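Gamma-glutamyl-gamma-aminobutyraldehyde dehydrogenase (Burkholderia cenocepacia, PDB 4LIH) probably catalyses the NAD(P)+-dependent oxidation of aldehydes to carboxylic acids, with gamma-glutamyl-gamma-aminobutyraldehyde as its likely substrate. Local coordinates at residues D16-A21 and N340-S345; A22-E27 and S110-L115; A437-N442 and W459-D464. One frame throughout, in Å; residues are numbered along the deposited sequence.

Contact 1. Residues D16-A21 and N340-S345; sequences DWQHKA and NPLDPS
Trp17, near the start of helix 14-23, faces Leu342 and Pro344 of the loop. Its CG stands anti to its own carbonyl carbon (chi1 -69°), which brings indole CD1 within 3.5 Å of Leu342 O. That oxygen approaches the ring obliquely and is a buried acceptor with no polar partner in the model. Pro344 CG lies at the indole edge, close to the ring plane and 4.2 Å from Trp17 CD1, whereas Trp17 CB packs 4.3 Å from Leu342 CD2. One residue on, Gln18 lays its CG beside the other branch, 4.4 Å from Leu342 CD1. Its amide is linked to the loop by a water, which accepts from Asn340 ND2 at 3.2 Å and, weakly, from Gln18 NE2 at 3.3 Å. The loop is held by a type I turn from Asn340 to Asp343 and an Asx turn, in which Leu342 N donates to Asn340 OD1 at 2.9 Å. Helix 106-117 meets both partners, through Leu111 against Trp17 and Leu342; helix 121-142 adds Ile121 and Thr125 against the indole. The contact thus seats the N-terminal helix upon the loop between helices 319-333 and 354-370.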
loop_
_atom_site.group_PDB
_atom_site.type_symbol
_atom_site.label_atom_id
_atom_site.label_comp_id
_atom_site.label_asym_id
_atom_site.label_seq_id
_atom_site.Cartn_x
_atom_site.Cartn_y
_atom_site.Cartn_z
ATOM N N ASP A 16 9.414 26.262 -41.601
ATOM C CA ASP A 16 10.264 26.401 -40.402
ATOM C C ASP A 16 10.996 25.088 -40.117
ATOM O O ASP A 16 12.196 25.086 -39.873
ATOM C CB ASP A 16 9.455 26.774 -39.154
ATOM C CG ASP A 16 8.913 28.201 -39.183
ATOM O OD1 ASP A 16 9.297 29.006 -40.068
ATOM O OD2 ASP A 16 8.087 28.491 -38.304
ATOM N N TRP A 17 10.267 23.975 -40.173
ATOM C CA TRP A 17 10.873 22.662 -39.916
ATOM C C TRP A 17 11.884 22.291 -40.990
ATOM O O TRP A 17 12.952 21.759 -40.670
ATOM C CB TRP A 17 9.807 21.571 -39.760
ATOM C CG TRP A 17 9.006 21.721 -38.497
ATOM C CD1 TRP A 17 7.679 21.995 -38.400
ATOM C CD2 TRP A 17 9.499 21.622 -37.150
ATOM N NE1 TRP A 17 7.308 22.074 -37.087
ATOM C CE2 TRP A 17 8.405 21.855 -36.292
ATOM C CE3 TRP A 17 10.752 21.344 -36.592
ATOM C CZ2 TRP A 17 8.522 21.817 -34.884
ATOM C CZ3 TRP A 17 10.875 21.314 -35.186
ATOM C CH2 TRP A 17 9.752 21.537 -34.356
ATOM N N GLN A 18 11.557 22.572 -42.247
ATOM C CA GLN A 18 12.486 22.325 -43.351
ATOM C C GLN A 18 13.776 23.123 -43.184
ATOM O O GLN A 18 14.855 22.590 -43.390
ATOM C CB GLN A 18 11.842 22.671 -44.699
ATOM C CG GLN A 18 10.743 21.702 -45.115
ATOM C CD GLN A 18 9.979 22.158 -46.344
ATOM O OE1 GLN A 18 9.628 23.329 -46.479
ATOM N NE2 GLN A 18 9.722 21.225 -47.251
ATOM N N HIS A 19 13.665 24.386 -42.786
ATOM C CA HIS A 19 14.849 25.199 -42.529
ATOM C C HIS A 19 15.699 24.698 -41.349
ATOM O O HIS A 19 16.910 24.630 -41.445
ATOM C CB HIS A 19 14.470 26.652 -42.292
ATOM C CG HIS A 19 15.647 27.573 -42.332
ATOM N ND1 HIS A 19 16.222 28.098 -41.193
ATOM C CD2 HIS A 19 16.391 28.020 -43.371
ATOM C CE1 HIS A 19 17.252 28.853 -41.532
ATOM N NE2 HIS A 19 17.384 28.814 -42.847
ATOM N N LYS A 20 15.063 24.350 -40.235
ATOM C CA LYS A 20 15.772 23.718 -39.129
ATOM C C LYS A 20 16.468 22.405 -39.576
ATOM O O LYS A 20 17.605 22.179 -39.231
ATOM C CB LYS A 20 14.809 23.491 -37.973
ATOM C CG LYS A 20 15.481 23.149 -36.648
ATOM C CD LYS A 20 14.469 22.735 -35.585
ATOM C CE LYS A 20 13.427 23.809 -35.301
ATOM N NZ LYS A 20 13.943 25.011 -34.578
ATOM N N ALA A 21 15.800 21.567 -40.365
ATOM C CA ALA A 21 16.425 20.326 -40.853
ATOM C C ALA A 21 17.731 20.602 -41.659
ATOM O O ALA A 21 18.722 19.863 -41.546
ATOM C CB ALA A 21 15.426 19.516 -41.681
ATOM N N ASN A 340 4.044 14.502 -46.053
ATOM C CA ASN A 340 5.366 14.817 -45.503
ATOM C C ASN A 340 5.253 14.981 -43.987
ATOM O O ASN A 340 4.557 15.883 -43.506
ATOM C CB ASN A 340 5.932 16.106 -46.133
ATOM C CG ASN A 340 7.406 16.347 -45.790
ATOM O OD1 ASN A 340 7.927 15.851 -44.799
ATOM N ND2 ASN A 340 8.093 17.121 -46.642
ATOM N N PRO A 341 5.976 14.148 -43.222
ATOM C CA PRO A 341 5.809 14.326 -41.777
ATOM C C PRO A 341 6.424 15.616 -41.219
ATOM O O PRO A 341 6.097 15.965 -40.099
ATOM C CB PRO A 341 6.473 13.092 -41.183
ATOM C CG PRO A 341 7.410 12.622 -42.199
ATOM C CD PRO A 341 6.855 13.004 -43.532
ATOM N N LEU A 342 7.233 16.340 -42.012
ATOM C CA LEU A 342 7.725 17.654 -41.624
ATOM C C LEU A 342 6.645 18.736 -41.633
ATOM O O LEU A 342 6.874 19.836 -41.098
ATOM C CB LEU A 342 8.902 18.098 -42.503
ATOM C CG LEU A 342 10.206 17.328 -42.280
ATOM C CD1 LEU A 342 11.256 17.727 -43.307
ATOM C CD2 LEU A 342 10.719 17.535 -40.859
ATOM N N ASP A 343 5.479 18.400 -42.211
ATOM C CA ASP A 343 4.335 19.297 -42.296
ATOM C C ASP A 343 3.433 19.102 -41.077
ATOM O O ASP A 343 2.901 17.996 -40.861
ATOM C CB ASP A 343 3.554 18.993 -43.585
ATOM C CG ASP A 343 2.377 19.944 -43.824
ATOM O OD1 ASP A 343 1.791 20.512 -42.866
ATOM O OD2 ASP A 343 2.024 20.062 -45.007
ATOM N N PRO A 344 3.242 20.161 -40.284
ATOM C CA PRO A 344 2.448 20.022 -39.048
ATOM C C PRO A 344 0.986 19.665 -39.210
ATOM O O PRO A 344 0.370 19.314 -38.215
ATOM C CB PRO A 344 2.576 21.393 -38.346
ATOM C CG PRO A 344 3.571 22.169 -39.110
ATOM C CD PRO A 344 3.912 21.472 -40.393
ATOM N N SER A 345 0.428 19.748 -40.416
ATOM C CA SER A 345 -0.969 19.400 -40.610
ATOM C C SER A 345 -1.134 17.930 -40.913
ATOM O O SER A 345 -2.264 17.471 -41.035
ATOM C CB SER A 345 -1.589 20.196 -41.769
ATOM O OG SER A 345 -0.985 19.873 -43.018
HETATM O O HOH W 1 11.094 18.233 -46.801
#

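Contact 2. Residues A22-E27 and S110-L115; sequences ASLEIE and SLLETL
Leu24 and Ile26 meet three leucines of helix 106-117, and every direct contact between the two segments is apolar. Most of the evidence converges on a single methyl group. Leu24 CD2 lies 4.0 Å from Leu111 CD2, 3.8 Å from Leu112 CD2 and 3.8 Å from Leu115 CD1, so one branch tip touches three leucines, i, i+1 and i+4, that share one side of the helix. The torsions account for this reach: Leu24 CG is anti to the backbone N (chi1 -168°), which carries the side chain out from the chain just where it leaves helical geometry. Approach directions differ from pair to pair. Leu24 and Leu115 come tip to tip, but Leu24 and Leu112 run at a slant to one another. Leu112 does not aim its CB at the partner segment; CD1 continues its chain (chi2 168°), while the other branch, CD2, is the one that meets Leu24. The same CD2 also receives Ile26, whose CG1 lies 4.2 Å away, the two side chains sliding past each other in opposite directions.

Polar interactions belong to the surroundings of this patch. Within the helix, Leu115 N donates to Leu111 O at 2.9 Å, the ordinary helical bond between residues one turn apart on the same side. Glu113 directs its carboxylate to Thr207 and to the backbone N of Ile179, and Glu27 forms a salt bridge with Arg29.

Ile26 also packs on Leu56 and Ala57 of strand 55-60 and on Leu206 of helix 206-218, while Leu112 reaches Thr207 of that helix and Leu115 reaches Leu56. The chain leaving helix 14-23 passes across helix 106-117, with strand 55-60 and helix 206-218 as its further neighbours.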
loop_
_atom_site.group_PDB
_atom_site.type_symbol
_atom_site.label_atom_id
_atom_site.label_comp_id
_atom_site.label_asym_id
_atom_site.label_seq_id
_atom_site.Cartn_x
_atom_site.Cartn_y
_atom_site.Cartn_z
ATOM N N ALA A 22 17.735 21.688 -42.426
ATOM C CA ALA A 22 18.894 22.098 -43.222
ATOM C C ALA A 22 20.105 22.574 -42.390
ATOM O O ALA A 22 21.241 22.383 -42.802
ATOM C CB ALA A 22 18.480 23.180 -44.203
ATOM N N SER A 23 19.859 23.214 -41.255
ATOM C CA SER A 23 20.912 23.696 -40.372
ATOM C C SER A 23 21.281 22.686 -39.266
ATOM O O SER A 23 22.241 22.864 -38.526
ATOM C CB SER A 23 20.446 24.990 -39.706
ATOM O OG SER A 23 19.317 24.715 -38.884
ATOM N N LEU A 24 20.505 21.630 -39.141
ATOM C CA LEU A 24 20.665 20.715 -38.021
ATOM C C LEU A 24 22.018 19.979 -38.072
ATOM O O LEU A 24 22.327 19.339 -39.047
ATOM C CB LEU A 24 19.513 19.704 -38.046
ATOM C CG LEU A 24 19.341 18.827 -36.806
ATOM C CD1 LEU A 24 19.020 19.667 -35.594
ATOM C CD2 LEU A 24 18.251 17.793 -37.063
ATOM N N GLU A 25 22.804 20.089 -37.005
ATOM C CA GLU A 25 23.992 19.261 -36.799
ATOM C C GLU A 25 23.563 17.965 -36.092
ATOM O O GLU A 25 23.058 18.024 -34.980
ATOM C CB GLU A 25 25.012 19.987 -35.908
ATOM C CG GLU A 25 25.420 21.373 -36.383
ATOM C CD GLU A 25 26.456 21.351 -37.493
ATOM O OE1 GLU A 25 26.609 20.315 -38.187
ATOM O OE2 GLU A 25 27.122 22.403 -37.701
ATOM N N ILE A 26 23.773 16.809 -36.702
ATOM C CA ILE A 26 23.294 15.536 -36.115
ATOM C C ILE A 26 24.494 14.788 -35.539
ATOM O O ILE A 26 25.448 14.497 -36.265
ATOM C CB ILE A 26 22.638 14.637 -37.174
ATOM C CG1 ILE A 26 21.395 15.302 -37.767
ATOM C CG2 ILE A 26 22.272 13.279 -36.558
ATOM C CD1 ILE A 26 20.686 14.521 -38.854
ATOM N N GLU A 27 24.431 14.445 -34.253
ATOM C CA GLU A 27 25.472 13.637 -33.607
ATOM C C GLU A 27 25.204 12.140 -33.842
ATOM O O GLU A 27 24.114 11.659 -33.499
ATOM C CB GLU A 27 25.497 13.896 -32.113
ATOM C CG GLU A 27 26.499 13.019 -31.368
ATOM C CD GLU A 27 27.921 13.237 -31.838
ATOM O OE1 GLU A 27 28.472 14.316 -31.482
ATOM O OE2 GLU A 27 28.471 12.359 -32.567
ATOM N N SER A 110 12.216 16.573 -31.238
ATOM C CA SER A 110 11.067 16.279 -32.079
ATOM C C SER A 110 11.481 16.155 -33.558
ATOM O O SER A 110 11.055 15.214 -34.249
ATOM C CB SER A 110 10.011 17.339 -31.894
ATOM O OG SER A 110 9.540 17.370 -30.569
ATOM N N LEU A 111 12.320 17.074 -34.033
ATOM C CA LEU A 111 12.749 17.048 -35.452
ATOM C C LEU A 111 13.649 15.843 -35.754
ATOM O O LEU A 111 13.514 15.208 -36.788
ATOM C CB LEU A 111 13.388 18.390 -35.851
ATOM C CG LEU A 111 13.999 18.482 -37.277
ATOM C CD1 LEU A 111 12.925 18.400 -38.363
ATOM C CD2 LEU A 111 14.781 19.777 -37.393
ATOM N N LEU A 112 14.562 15.505 -34.845
ATOM C CA LEU A 112 15.366 14.304 -34.982
ATOM C C LEU A 112 14.501 13.052 -35.104
ATOM O O LEU A 112 14.759 12.234 -35.990
ATOM C CB LEU A 112 16.318 14.137 -33.796
ATOM C CG LEU A 112 17.459 15.107 -33.719
ATOM C CD1 LEU A 112 18.106 15.000 -32.348
ATOM C CD2 LEU A 112 18.479 14.769 -34.813
ATOM N N GLU A 113 13.479 12.930 -34.248
ATOM C CA GLU A 113 12.569 11.776 -34.253
ATOM C C GLU A 113 11.777 11.648 -35.547
ATOM O O GLU A 113 11.554 10.535 -36.022
ATOM C CB GLU A 113 11.560 11.859 -33.073
ATOM C CG GLU A 113 10.857 10.542 -32.690
ATOM C CD GLU A 113 11.732 9.689 -31.788
ATOM O OE1 GLU A 113 12.954 9.662 -31.975
ATOM O OE2 GLU A 113 11.225 9.105 -30.841
ATOM N N THR A 114 11.309 12.786 -36.055
ATOM C CA THR A 114 10.501 12.872 -37.287
ATOM C C THR A 114 11.395 12.547 -38.500
ATOM O O THR A 114 10.996 11.783 -39.354
ATOM C CB THR A 114 9.861 14.278 -37.442
ATOM O OG1 THR A 114 8.783 14.445 -36.497
ATOM C CG2 THR A 114 9.351 14.518 -38.852
ATOM N N LEU A 115 12.617 13.092 -38.532
ATOM C CA LEU A 115 13.569 12.723 -39.598
ATOM C C LEU A 115 13.983 11.263 -39.618
ATOM O O LEU A 115 14.044 10.652 -40.680
ATOM C CB LEU A 115 14.846 13.571 -39.503
ATOM C CG LEU A 115 14.619 15.051 -39.759
ATOM C CD1 LEU A 115 15.876 15.842 -39.347
ATOM C CD2 LEU A 115 14.242 15.305 -41.205
#

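Contact 3. Residues A437-N442 and W459-D464; sequences AVWTSN and WVNCYD
Two parallel strands of a beta-alpha-beta unit, 435-439 and 457-460, meet here, joined through helix 443-452. Val438 N donates to Trp459 O at 2.9 Å, and Asn461 N donates to Val438 O at 2.9 Å, bridging Ala437 with Trp459 and Val438 with Val460. Beyond the last bridge, the Asn461 side chain continues the pairing with two bonds of unlike geometry. Its OD1 takes Thr440 N on an in-plane lone pair at 2.8 Å. Its ND2 gives to Thr440 O at 2.9 Å from 36° above that carbonyl's plane, although the oxygen lies just 3° out of the amide plane of Asn461; two bonds to one residue fix the rotation of the group.

The Trp439 indole covers the chain where it turns at Asn461: Asn461 CA makes a CH-pi contact 3.7 Å from the centroid of the six-membered ring, and Cys462 N lies over the same face. Asn281 accepts from Trp439 NE1. On the face carrying Ala437 and Trp459, Ala437 CB nestles 3.4 Å from Tyr463 CD2; on the other, Val438 CG1 and Val460 CG2 lie side by side at 3.9 Å.

Trp459 and Val460 also pair with a strand of a second subunit, extending the sheet across the interface. Adjacent parallel strands linked by a helix are the signature of a beta-alpha-beta crossover, here part of the aldehyde dehydrogenase fold.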
loop_
_atom_site.group_PDB
_atom_site.type_symbol
_atom_site.label_atom_id
_atom_site.label_comp_id
_atom_site.label_asym_id
_atom_site.label_seq_id
_atom_site.Cartn_x
_atom_site.Cartn_y
_atom_site.Cartn_z
ATOM N N ALA A 437 -10.430 -3.077 -26.104
ATOM C CA ALA A 437 -11.414 -2.037 -25.735
ATOM C C ALA A 437 -12.848 -2.453 -25.956
ATOM O O ALA A 437 -13.102 -3.364 -26.753
ATOM C CB ALA A 437 -11.120 -0.790 -26.524
ATOM N N VAL A 438 -13.780 -1.832 -25.201
ATOM C CA VAL A 438 -15.202 -2.040 -25.392
ATOM C C VAL A 438 -15.932 -0.698 -25.302
ATOM O O VAL A 438 -15.558 0.167 -24.501
ATOM C CB VAL A 438 -15.825 -3.086 -24.420
ATOM C CG1 VAL A 438 -15.598 -2.719 -22.949
ATOM C CG2 VAL A 438 -17.272 -3.317 -24.797
ATOM N N TRP A 439 -16.904 -0.517 -26.201
ATOM C CA TRP A 439 -17.720 0.710 -26.224
ATOM C C TRP A 439 -19.163 0.383 -25.931
ATOM O O TRP A 439 -19.825 -0.297 -26.733
ATOM C CB TRP A 439 -17.642 1.437 -27.570
ATOM C CG TRP A 439 -16.246 1.883 -27.949
ATOM C CD1 TRP A 439 -15.205 1.070 -28.282
ATOM C CD2 TRP A 439 -15.723 3.229 -27.962
ATOM N NE1 TRP A 439 -14.112 1.806 -28.552
ATOM C CE2 TRP A 439 -14.372 3.134 -28.326
ATOM C CE3 TRP A 439 -16.275 4.495 -27.716
ATOM C CZ2 TRP A 439 -13.558 4.264 -28.507
ATOM C CZ3 TRP A 439 -15.466 5.619 -27.846
ATOM C CH2 TRP A 439 -14.108 5.494 -28.226
ATOM N N THR A 440 -19.668 0.920 -24.815
ATOM C CA THR A 440 -21.014 0.661 -24.339
ATOM C C THR A 440 -21.400 1.712 -23.305
ATOM O O THR A 440 -20.561 2.182 -22.527
ATOM C CB THR A 440 -21.170 -0.748 -23.721
ATOM O OG1 THR A 440 -22.530 -0.954 -23.328
ATOM C CG2 THR A 440 -20.242 -0.961 -22.488
ATOM N N SER A 441 -22.692 2.068 -23.300
ATOM C CA SER A 441 -23.228 2.982 -22.315
ATOM C C SER A 441 -23.682 2.276 -21.033
ATOM O O SER A 441 -24.006 2.941 -20.052
ATOM C CB SER A 441 -24.396 3.800 -22.929
ATOM O OG SER A 441 -25.422 2.916 -23.350
ATOM N N ASN A 442 -23.709 0.945 -21.041
ATOM C CA ASN A 442 -24.341 0.158 -19.990
ATOM C C ASN A 442 -23.328 -0.162 -18.903
ATOM O O ASN A 442 -22.266 -0.661 -19.195
ATOM C CB ASN A 442 -24.903 -1.145 -20.561
ATOM C CG ASN A 442 -25.678 -1.952 -19.542
ATOM O OD1 ASN A 442 -25.119 -2.752 -18.802
ATOM N ND2 ASN A 442 -26.990 -1.739 -19.492
ATOM N N TRP A 459 -9.410 -0.479 -22.437
ATOM C CA TRP A 459 -10.040 0.828 -22.572
ATOM C C TRP A 459 -11.581 0.678 -22.737
ATOM O O TRP A 459 -12.079 -0.189 -23.488
ATOM C CB TRP A 459 -9.480 1.580 -23.764
ATOM C CG TRP A 459 -8.027 1.910 -23.690
ATOM C CD1 TRP A 459 -7.428 2.843 -22.899
ATOM C CD2 TRP A 459 -6.998 1.332 -24.477
ATOM N NE1 TRP A 459 -6.078 2.871 -23.138
ATOM C CE2 TRP A 459 -5.781 1.952 -24.101
ATOM C CE3 TRP A 459 -6.982 0.384 -25.503
ATOM C CZ2 TRP A 459 -4.549 1.618 -24.704
ATOM C CZ3 TRP A 459 -5.781 0.072 -26.095
ATOM C CH2 TRP A 459 -4.594 0.693 -25.731
ATOM N N VAL A 460 -12.330 1.486 -21.987
ATOM C CA VAL A 460 -13.786 1.479 -22.086
ATOM C C VAL A 460 -14.238 2.858 -22.631
ATOM O O VAL A 460 -13.932 3.910 -22.064
ATOM C CB VAL A 460 -14.493 1.079 -20.745
ATOM C CG1 VAL A 460 -16.014 1.167 -20.908
ATOM C CG2 VAL A 460 -14.052 -0.322 -20.288
ATOM N N ASN A 461 -14.925 2.853 -23.769
ATOM C CA ASN A 461 -15.373 4.102 -24.409
ATOM C C ASN A 461 -14.228 5.056 -24.703
ATOM O O ASN A 461 -14.400 6.254 -24.675
ATOM C CB ASN A 461 -16.511 4.785 -23.607
ATOM C CG ASN A 461 -17.670 3.879 -23.375
ATOM O OD1 ASN A 461 -17.908 2.975 -24.170
ATOM N ND2 ASN A 461 -18.446 4.124 -22.308
ATOM N N CYS A 462 -13.071 4.449 -25.018
ATOM C CA CYS A 462 -11.890 5.118 -25.431
ATOM C C CYS A 462 -10.971 4.070 -26.057
ATOM O O CYS A 462 -11.327 2.883 -26.138
ATOM C CB CYS A 462 -11.179 5.888 -24.270
ATOM S SG CYS A 462 -10.658 4.904 -22.878
ATOM N N TYR A 463 -9.857 4.540 -26.575
ATOM C CA TYR A 463 -8.823 3.645 -27.111
ATOM C C TYR A 463 -7.531 4.446 -27.102
ATOM O O TYR A 463 -7.503 5.555 -27.548
ATOM C CB TYR A 463 -9.102 3.174 -28.525
ATOM C CG TYR A 463 -8.335 1.944 -28.799
ATOM C CD1 TYR A 463 -6.975 2.015 -29.159
ATOM C CD2 TYR A 463 -8.932 0.714 -28.683
ATOM C CE1 TYR A 463 -6.235 0.857 -29.387
ATOM C CE2 TYR A 463 -8.195 -0.471 -28.858
ATOM C CZ TYR A 463 -6.859 -0.385 -29.234
ATOM O OH TYR A 463 -6.137 -1.534 -29.405
ATOM N N ASP A 464 -6.480 3.873 -26.533
ATOM C CA ASP A 464 -5.155 4.514 -26.478
ATOM C C ASP A 464 -5.287 5.894 -25.866
ATOM O O ASP A 464 -4.706 6.824 -26.355
ATOM C CB ASP A 464 -4.514 4.563 -27.885
ATOM C CG ASP A 464 -3.084 5.061 -27.879
ATOM O OD1 ASP A 464 -2.341 4.750 -26.895
ATOM O OD2 ASP A 464 -2.690 5.735 -28.888
#

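How the contacts relate
Contacts 1 and 2 are neighbours, with centres 11 Å apart, and both draw on helix 14-23. They touch directly: Lys20 CD of contact 1 lies 3.5 Å from Leu111 CD2 of contact 2, so helix 106-117 connects the two. In sequence, both segments of contact 2 fall between those of contact 1, and together they fasten the N-terminal helix and the chain after it to the body of the subunit. Contact 3 comes later and in a separate region, its centre 35 Å from that of contact 1 and 38 Å from that of contact 2. It belongs to the sheet that extends into a second subunit, whereas no other chain touches contacts 1 and 2.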